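Local coordinates for alpha-glucosidase ([Eubacterium] rectale, PDB 6PNR), which probably hydrolyses alpha-linked sulfoquinovosides, releasing sulfoquinovose from sulfolipid-derived glycosides, as a sulfoquinovosidase of glycoside hydrolase family 31, at residues Lys336-Thr341 with Pro365-Trp370; Asp361-Glu366 with Asn413-Leu418. One frame throughout, in Å; residues are numbered along the deposited sequence.

Both contacts lie in the TIM-barrel region and share P365 and E366, at the start of helix 365-380. Contact 1 brings the loop after helix 328-335 onto the first turns of that helix. It is partly buried, and its chemistry is aromatic, with a sulfate bound at its outer end. Contact 2 is buried. It sets the turn before the helix against helix 408-429, mainly through apolar side chains, while a carboxylate holds the turn together. The centres of contact 1 and contact 2 are about 10 Å apart. They also meet directly: Y338 O and D361 N, 2.9 Å apart, probably form a hydrogen bond, and F368 packs against L362 and L418.

Contact 1. Residues Lys336-Thr341 with Pro365-Trp370; sequences KGYFAT and PEAFEW. With SO4 (sulfate ion), chain F.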
loop_
_atom_site.group_PDB
_atom_site.type_symbol
_atom_site.label_atom_id
_atom_site.label_comp_id
_atom_site.label_asym_id
_atom_site.label_seq_id
_atom_site.Cartn_x
_atom_site.Cartn_y
_atom_site.Cartn_z
ATOM N N LYS A 336 -20.877 -16.823 -33.871
ATOM C CA LYS A 336 -21.083 -15.580 -34.601
ATOM C C LYS A 336 -19.974 -14.561 -34.381
ATOM O O LYS A 336 -20.063 -13.453 -34.917
ATOM C CB LYS A 336 -22.442 -14.978 -34.220
ATOM C CG LYS A 336 -23.595 -15.930 -34.483
ATOM C CD LYS A 336 -24.945 -15.340 -34.127
ATOM C CE LYS A 336 -26.064 -16.300 -34.524
ATOM N NZ LYS A 336 -27.420 -15.745 -34.254
ATOM N N GLY A 337 -18.941 -14.900 -33.620
ATOM C CA GLY A 337 -17.822 -13.993 -33.405
ATOM C C GLY A 337 -18.174 -12.737 -32.633
ATOM O O GLY A 337 -17.670 -11.657 -32.956
ATOM N N TYR A 338 -19.008 -12.856 -31.602
ATOM C CA TYR A 338 -19.522 -11.701 -30.877
ATOM C C TYR A 338 -18.782 -11.421 -29.575
ATOM O O TYR A 338 -19.254 -10.606 -28.777
ATOM C CB TYR A 338 -21.011 -11.888 -30.592
ATOM C CG TYR A 338 -21.902 -11.734 -31.807
ATOM C CD1 TYR A 338 -21.401 -11.223 -33.002
ATOM C CD2 TYR A 338 -23.252 -12.082 -31.754
ATOM C CE1 TYR A 338 -22.218 -11.076 -34.117
ATOM C CE2 TYR A 338 -24.079 -11.932 -32.864
ATOM C CZ TYR A 338 -23.551 -11.430 -34.039
ATOM O OH TYR A 338 -24.354 -11.282 -35.140
ATOM N N PHE A 339 -17.637 -12.060 -29.341
ATOM C CA PHE A 339 -16.861 -11.857 -28.127
ATOM C C PHE A 339 -15.612 -11.032 -28.413
ATOM O O PHE A 339 -15.025 -11.116 -29.497
ATOM C CB PHE A 339 -16.445 -13.197 -27.500
ATOM C CG PHE A 339 -17.592 -13.987 -26.915
ATOM C CD1 PHE A 339 -18.394 -13.446 -25.922
ATOM C CD2 PHE A 339 -17.841 -15.289 -27.332
ATOM C CE1 PHE A 339 -19.446 -14.185 -25.369
ATOM C CE2 PHE A 339 -18.883 -16.024 -26.794
ATOM C CZ PHE A 339 -19.688 -15.472 -25.808
ATOM N N ALA A 340 -15.198 -10.250 -27.421
ATOM C CA ALA A 340 -13.880 -9.622 -27.472
ATOM C C ALA A 340 -12.786 -10.681 -27.593
ATOM O O ALA A 340 -12.880 -11.773 -27.027
ATOM C CB ALA A 340 -13.649 -8.776 -26.223
ATOM N N THR A 341 -11.723 -10.339 -28.319
ATOM C CA THR A 341 -10.688 -11.297 -28.689
ATOM C C THR A 341 -9.320 -10.837 -28.210
ATOM O O THR A 341 -9.109 -9.667 -27.884
ATOM C CB THR A 341 -10.642 -11.503 -30.211
ATOM O OG1 THR A 341 -10.548 -10.227 -30.861
ATOM C CG2 THR A 341 -11.895 -12.209 -30.686
ATOM N N PRO A 365 -21.604 -3.342 -33.198
ATOM C CA PRO A 365 -23.057 -3.117 -33.277
ATOM C C PRO A 365 -23.855 -4.393 -33.473
ATOM O O PRO A 365 -24.962 -4.503 -32.927
ATOM C CB PRO A 365 -23.205 -2.162 -34.471
ATOM C CG PRO A 365 -21.866 -1.490 -34.584
ATOM C CD PRO A 365 -20.861 -2.529 -34.179
ATOM N N GLU A 366 -23.324 -5.366 -34.217
ATOM C CA GLU A 366 -24.032 -6.628 -34.414
ATOM C C GLU A 366 -24.165 -7.396 -33.103
ATOM O O GLU A 366 -25.243 -7.915 -32.779
ATOM C CB GLU A 366 -23.310 -7.477 -35.461
ATOM C CG GLU A 366 -23.213 -6.821 -36.829
ATOM C CD GLU A 366 -22.871 -7.809 -37.930
ATOM O OE1 GLU A 366 -22.580 -8.981 -37.614
ATOM O OE2 GLU A 366 -22.901 -7.410 -39.113
ATOM N N ALA A 367 -23.075 -7.482 -32.339
ATOM C CA ALA A 367 -23.127 -8.125 -31.029
ATOM C C ALA A 367 -24.036 -7.364 -30.067
ATOM O O ALA A 367 -24.765 -7.979 -29.284
ATOM C CB ALA A 367 -21.712 -8.252 -30.462
ATOM N N PHE A 368 -24.016 -6.027 -30.123
ATOM C CA PHE A 368 -24.887 -5.205 -29.282
ATOM C C PHE A 368 -26.359 -5.516 -29.545
ATOM O O PHE A 368 -27.118 -5.816 -28.615
ATOM C CB PHE A 368 -24.567 -3.721 -29.529
ATOM C CG PHE A 368 -25.306 -2.741 -28.633
ATOM C CD1 PHE A 368 -26.508 -2.180 -29.037
ATOM C CD2 PHE A 368 -24.761 -2.326 -27.426
ATOM C CE1 PHE A 368 -27.172 -1.248 -28.234
ATOM C CE2 PHE A 368 -25.430 -1.410 -26.611
ATOM C CZ PHE A 368 -26.618 -0.862 -27.016
ATOM N N GLU A 369 -26.776 -5.479 -30.815
ATOM C CA GLU A 369 -28.157 -5.815 -31.159
ATOM C C GLU A 369 -28.493 -7.254 -30.784
ATOM O O GLU A 369 -29.598 -7.540 -30.306
ATOM C CB GLU A 369 -28.392 -5.584 -32.655
ATOM C CG GLU A 369 -28.370 -4.125 -33.039
ATOM C CD GLU A 369 -29.505 -3.364 -32.389
ATOM O OE1 GLU A 369 -30.634 -3.900 -32.378
ATOM O OE2 GLU A 369 -29.268 -2.249 -31.877
ATOM N N TRP A 370 -27.552 -8.173 -30.991
ATOM C CA TRP A 370 -27.771 -9.560 -30.596
ATOM C C TRP A 370 -28.075 -9.662 -29.105
ATOM O O TRP A 370 -29.010 -10.361 -28.699
ATOM C CB TRP A 370 -26.541 -10.392 -30.960
ATOM C CG TRP A 370 -26.556 -11.832 -30.517
ATOM C CD1 TRP A 370 -27.282 -12.852 -31.061
ATOM C CD2 TRP A 370 -25.757 -12.421 -29.474
ATOM N NE1 TRP A 370 -27.001 -14.035 -30.410
ATOM C CE2 TRP A 370 -26.068 -13.797 -29.436
ATOM C CE3 TRP A 370 -24.816 -11.917 -28.568
ATOM C CZ2 TRP A 370 -25.471 -14.676 -28.523
ATOM C CZ3 TRP A 370 -24.220 -12.796 -27.661
ATOM C CH2 TRP A 370 -24.551 -14.157 -27.650
HETATM S S SO4 F . -28.001 -12.430 -35.375
HETATM O O1 SO4 F . -28.060 -11.192 -34.600
HETATM O O2 SO4 F . -26.607 -12.839 -35.542
HETATM O O3 SO4 F . -28.732 -13.482 -34.667
HETATM O O4 SO4 F . -28.600 -12.219 -36.693
#
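Y338 lays its ring against helix 365-380, beside A367 and W370. One face of the ring meets the helix backbone. A367 CA sits 4.0 Å from the centroid of the Y338 ring and 13° off its normal, a CH-pi contact. The methyl of A367 touches nearer the root of the tyrosine side chain, with its CB 3.7 Å from Y338 CB. K336 CB lies over the centre of the opposite face, so the ring is held between its own loop and the helix.

The CD2-CE2 side of the tyrosine ring is directed at W370. Y338 CD2 comes within 3.4 Å of W370 CD2, over one face of the indole. The two planes are 58° apart, an oblique pairing. In W370, CG is anti to the backbone N (chi1 175°), which carries the indole along the tyrosine rim. Its NE1 turns to E332, in helix 328-335.

The tyrosine hydroxyl points outward. Y338 OH donates to O2 of a sulfate at 2.8 Å, while E366 OE1, 3.8 Å from Y338 OH, stands too far for a bond. K336 extends past the ring to the same anion. Its NZ bonds sulfate O3 at 2.6 Å and O2 only weakly, and it also forms a salt bridge with E332. The sulfate probably comes from the crystallisation liquor.

G337 ends helix 328-335 in a Schellman motif, and Y338 follows directly. The arrangement belongs to a beta-alpha-beta crossover of the TIM barrel: the connection from strand 314-319 to the neighbouring parallel strand 386-389 folds back on itself, its loop after helix 328-335 packing on helix 365-380.

Contact 2. Residues Asp361-Glu366 with Asn413-Leu418; sequences DLTNPE and NHWPVL
W415 makes the first touch on 361-366, with the six-membered part of its indole. Its CZ2 is 3.6 Å from the backbone N of L362. D361 OD1 comes to the ring edge, 3.7 Å from W415 CH2, with the carboxylate turned 24° from the ring plane. T363 brings its methyl to the ring obliquely, CG2 lying 3.7 Å from W415 CZ3. L362 CB is over one indole face, offset toward the rim, and L362 CD1 reaches W415 NE1 at 3.9 Å.

One turn later, L418 continues the apolar surface. Its CB packs 4.1 Å from L362 CB, and its CD1 lies 3.8 Å from T363 CG2. T363 CG2 therefore bridges W415 and L418. With T363 OG1 between the backbone N and the carbonyl carbon (chi1 74°), the methyl faces helix 408-429 while the hydroxyl turns to D361. D361 OD1 accepts from T363 OG1 at 2.6 Å and from T363 N at 3.0 Å, both from one face of the carboxylate. The second bond makes an Asx turn. These bonds brace the type I turn D361-N364, and N364 then caps helix 365-380 through E366 N.

D361 OD2 and T363 OG1 are also bonded to the backbone of Y403 and S404. L362 packs further on W419. Helices 365-380 and 408-429 precede the adjacent parallel strands 386-389 and 437-439. On other sides of helix 408-429, N413 bonds I133, in strand 130-133, and T135 just after it, and V417 packs on helix 447-450.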
loop_
_atom_site.group_PDB
_atom_site.type_symbol
_atom_site.label_atom_id
_atom_site.label_comp_id
_atom_site.label_asym_id
_atom_site.label_seq_id
_atom_site.Cartn_x
_atom_site.Cartn_y
_atom_site.Cartn_z
ATOM N N ASP A 361 -18.841 -8.312 -27.025
ATOM C CA ASP A 361 -18.229 -7.056 -27.468
ATOM C C ASP A 361 -19.327 -6.042 -27.760
ATOM O O ASP A 361 -19.806 -5.900 -28.887
ATOM C CB ASP A 361 -17.328 -7.277 -28.677
ATOM C CG ASP A 361 -16.556 -6.022 -29.060
ATOM O OD1 ASP A 361 -16.814 -4.953 -28.459
ATOM O OD2 ASP A 361 -15.678 -6.102 -29.946
ATOM N N LEU A 362 -19.698 -5.284 -26.732
ATOM C CA LEU A 362 -20.776 -4.319 -26.879
ATOM C C LEU A 362 -20.430 -3.184 -27.839
ATOM O O LEU A 362 -21.323 -2.415 -28.190
ATOM C CB LEU A 362 -21.149 -3.750 -25.512
ATOM C CG LEU A 362 -21.701 -4.768 -24.511
ATOM C CD1 LEU A 362 -22.009 -4.085 -23.191
ATOM C CD2 LEU A 362 -22.941 -5.455 -25.057
ATOM N N THR A 363 -19.171 -3.052 -28.256
ATOM C CA THR A 363 -18.801 -2.039 -29.239
ATOM C C THR A 363 -19.024 -2.507 -30.669
ATOM O O THR A 363 -18.984 -1.685 -31.593
ATOM C CB THR A 363 -17.335 -1.625 -29.079
ATOM O OG1 THR A 363 -16.481 -2.661 -29.580
ATOM C CG2 THR A 363 -17.010 -1.373 -27.621
ATOM N N ASN A 364 -19.229 -3.802 -30.866
ATOM C CA ASN A 364 -19.614 -4.356 -32.152
ATOM C C ASN A 364 -21.120 -4.191 -32.282
ATOM O O ASN A 364 -21.873 -4.850 -31.549
ATOM C CB ASN A 364 -19.200 -5.832 -32.240
ATOM C CG ASN A 364 -19.605 -6.481 -33.554
ATOM O OD1 ASN A 364 -20.515 -6.020 -34.237
ATOM N ND2 ASN A 364 -18.921 -7.558 -33.911
ATOM N N PRO A 365 -21.604 -3.342 -33.198
ATOM C CA PRO A 365 -23.057 -3.117 -33.277
ATOM C C PRO A 365 -23.855 -4.393 -33.473
ATOM O O PRO A 365 -24.962 -4.503 -32.927
ATOM C CB PRO A 365 -23.205 -2.162 -34.471
ATOM C CG PRO A 365 -21.866 -1.490 -34.584
ATOM C CD PRO A 365 -20.861 -2.529 -34.179
ATOM N N GLU A 366 -23.324 -5.366 -34.217
ATOM C CA GLU A 366 -24.032 -6.628 -34.414
ATOM C C GLU A 366 -24.165 -7.396 -33.103
ATOM O O GLU A 366 -25.243 -7.915 -32.779
ATOM C CB GLU A 366 -23.310 -7.477 -35.461
ATOM C CG GLU A 366 -23.213 -6.821 -36.829
ATOM C CD GLU A 366 -22.871 -7.809 -37.930
ATOM O OE1 GLU A 366 -22.580 -8.981 -37.614
ATOM O OE2 GLU A 366 -22.901 -7.410 -39.113
ATOM N N ASN A 413 -13.693 1.940 -18.732
ATOM C CA ASN A 413 -14.680 2.756 -18.032
ATOM C C ASN A 413 -15.920 2.987 -18.873
ATOM O O ASN A 413 -16.960 3.372 -18.331
ATOM C CB ASN A 413 -14.094 4.109 -17.638
ATOM C CG ASN A 413 -13.097 4.011 -16.489
ATOM O OD1 ASN A 413 -13.150 3.087 -15.678
ATOM N ND2 ASN A 413 -12.193 4.983 -16.413
ATOM N N HIS A 414 -15.819 2.782 -20.185
ATOM C CA HIS A 414 -16.968 2.958 -21.057
ATOM C C HIS A 414 -17.958 1.811 -20.918
ATOM O O HIS A 414 -19.153 2.007 -21.154
ATOM C CB HIS A 414 -16.510 3.062 -22.511
ATOM C CG HIS A 414 -17.571 3.564 -23.443
ATOM N ND1 HIS A 414 -17.519 3.363 -24.806
ATOM C CD2 HIS A 414 -18.709 4.264 -23.208
ATOM C CE1 HIS A 414 -18.581 3.912 -25.370
ATOM N NE2 HIS A 414 -19.319 4.464 -24.422
ATOM N N TRP A 415 -17.478 0.616 -20.539
ATOM C CA TRP A 415 -18.320 -0.579 -20.595
ATOM C C TRP A 415 -19.622 -0.456 -19.815
ATOM O O TRP A 415 -20.674 -0.845 -20.357
ATOM C CB TRP A 415 -17.529 -1.799 -20.118
ATOM C CG TRP A 415 -17.784 -2.995 -20.957
ATOM C CD1 TRP A 415 -18.541 -4.083 -20.634
ATOM C CD2 TRP A 415 -17.294 -3.221 -22.281
ATOM N NE1 TRP A 415 -18.543 -4.979 -21.678
ATOM C CE2 TRP A 415 -17.787 -4.473 -22.701
ATOM C CE3 TRP A 415 -16.484 -2.485 -23.153
ATOM C CZ2 TRP A 415 -17.497 -5.010 -23.955
ATOM C CZ3 TRP A 415 -16.197 -3.015 -24.399
ATOM C CH2 TRP A 415 -16.708 -4.267 -24.790
ATOM N N PRO A 416 -19.637 0.036 -18.567
ATOM C CA PRO A 416 -20.911 0.109 -17.835
ATOM C C PRO A 416 -21.982 0.913 -18.543
ATOM O O PRO A 416 -23.162 0.569 -18.424
ATOM C CB PRO A 416 -20.509 0.765 -16.513
ATOM C CG PRO A 416 -19.077 0.346 -16.328
ATOM C CD PRO A 416 -18.504 0.434 -17.707
ATOM N N VAL A 417 -21.616 1.978 -19.263
ATOM C CA VAL A 417 -22.634 2.767 -19.959
ATOM C C VAL A 417 -23.085 2.071 -21.240
ATOM O O VAL A 417 -24.270 2.128 -21.599
ATOM C CB VAL A 417 -22.111 4.189 -20.234
ATOM C CG1 VAL A 417 -23.174 5.024 -20.965
ATOM C CG2 VAL A 417 -21.763 4.846 -18.929
ATOM N N LEU A 418 -22.161 1.409 -21.955
ATOM C CA LEU A 418 -22.581 0.586 -23.092
ATOM C C LEU A 418 -23.578 -0.477 -22.653
ATOM O O LEU A 418 -24.595 -0.711 -23.322
ATOM C CB LEU A 418 -21.369 -0.077 -23.759
ATOM C CG LEU A 418 -20.463 0.875 -24.537
ATOM C CD1 LEU A 418 -19.173 0.178 -24.975
ATOM C CD2 LEU A 418 -21.213 1.435 -25.734
#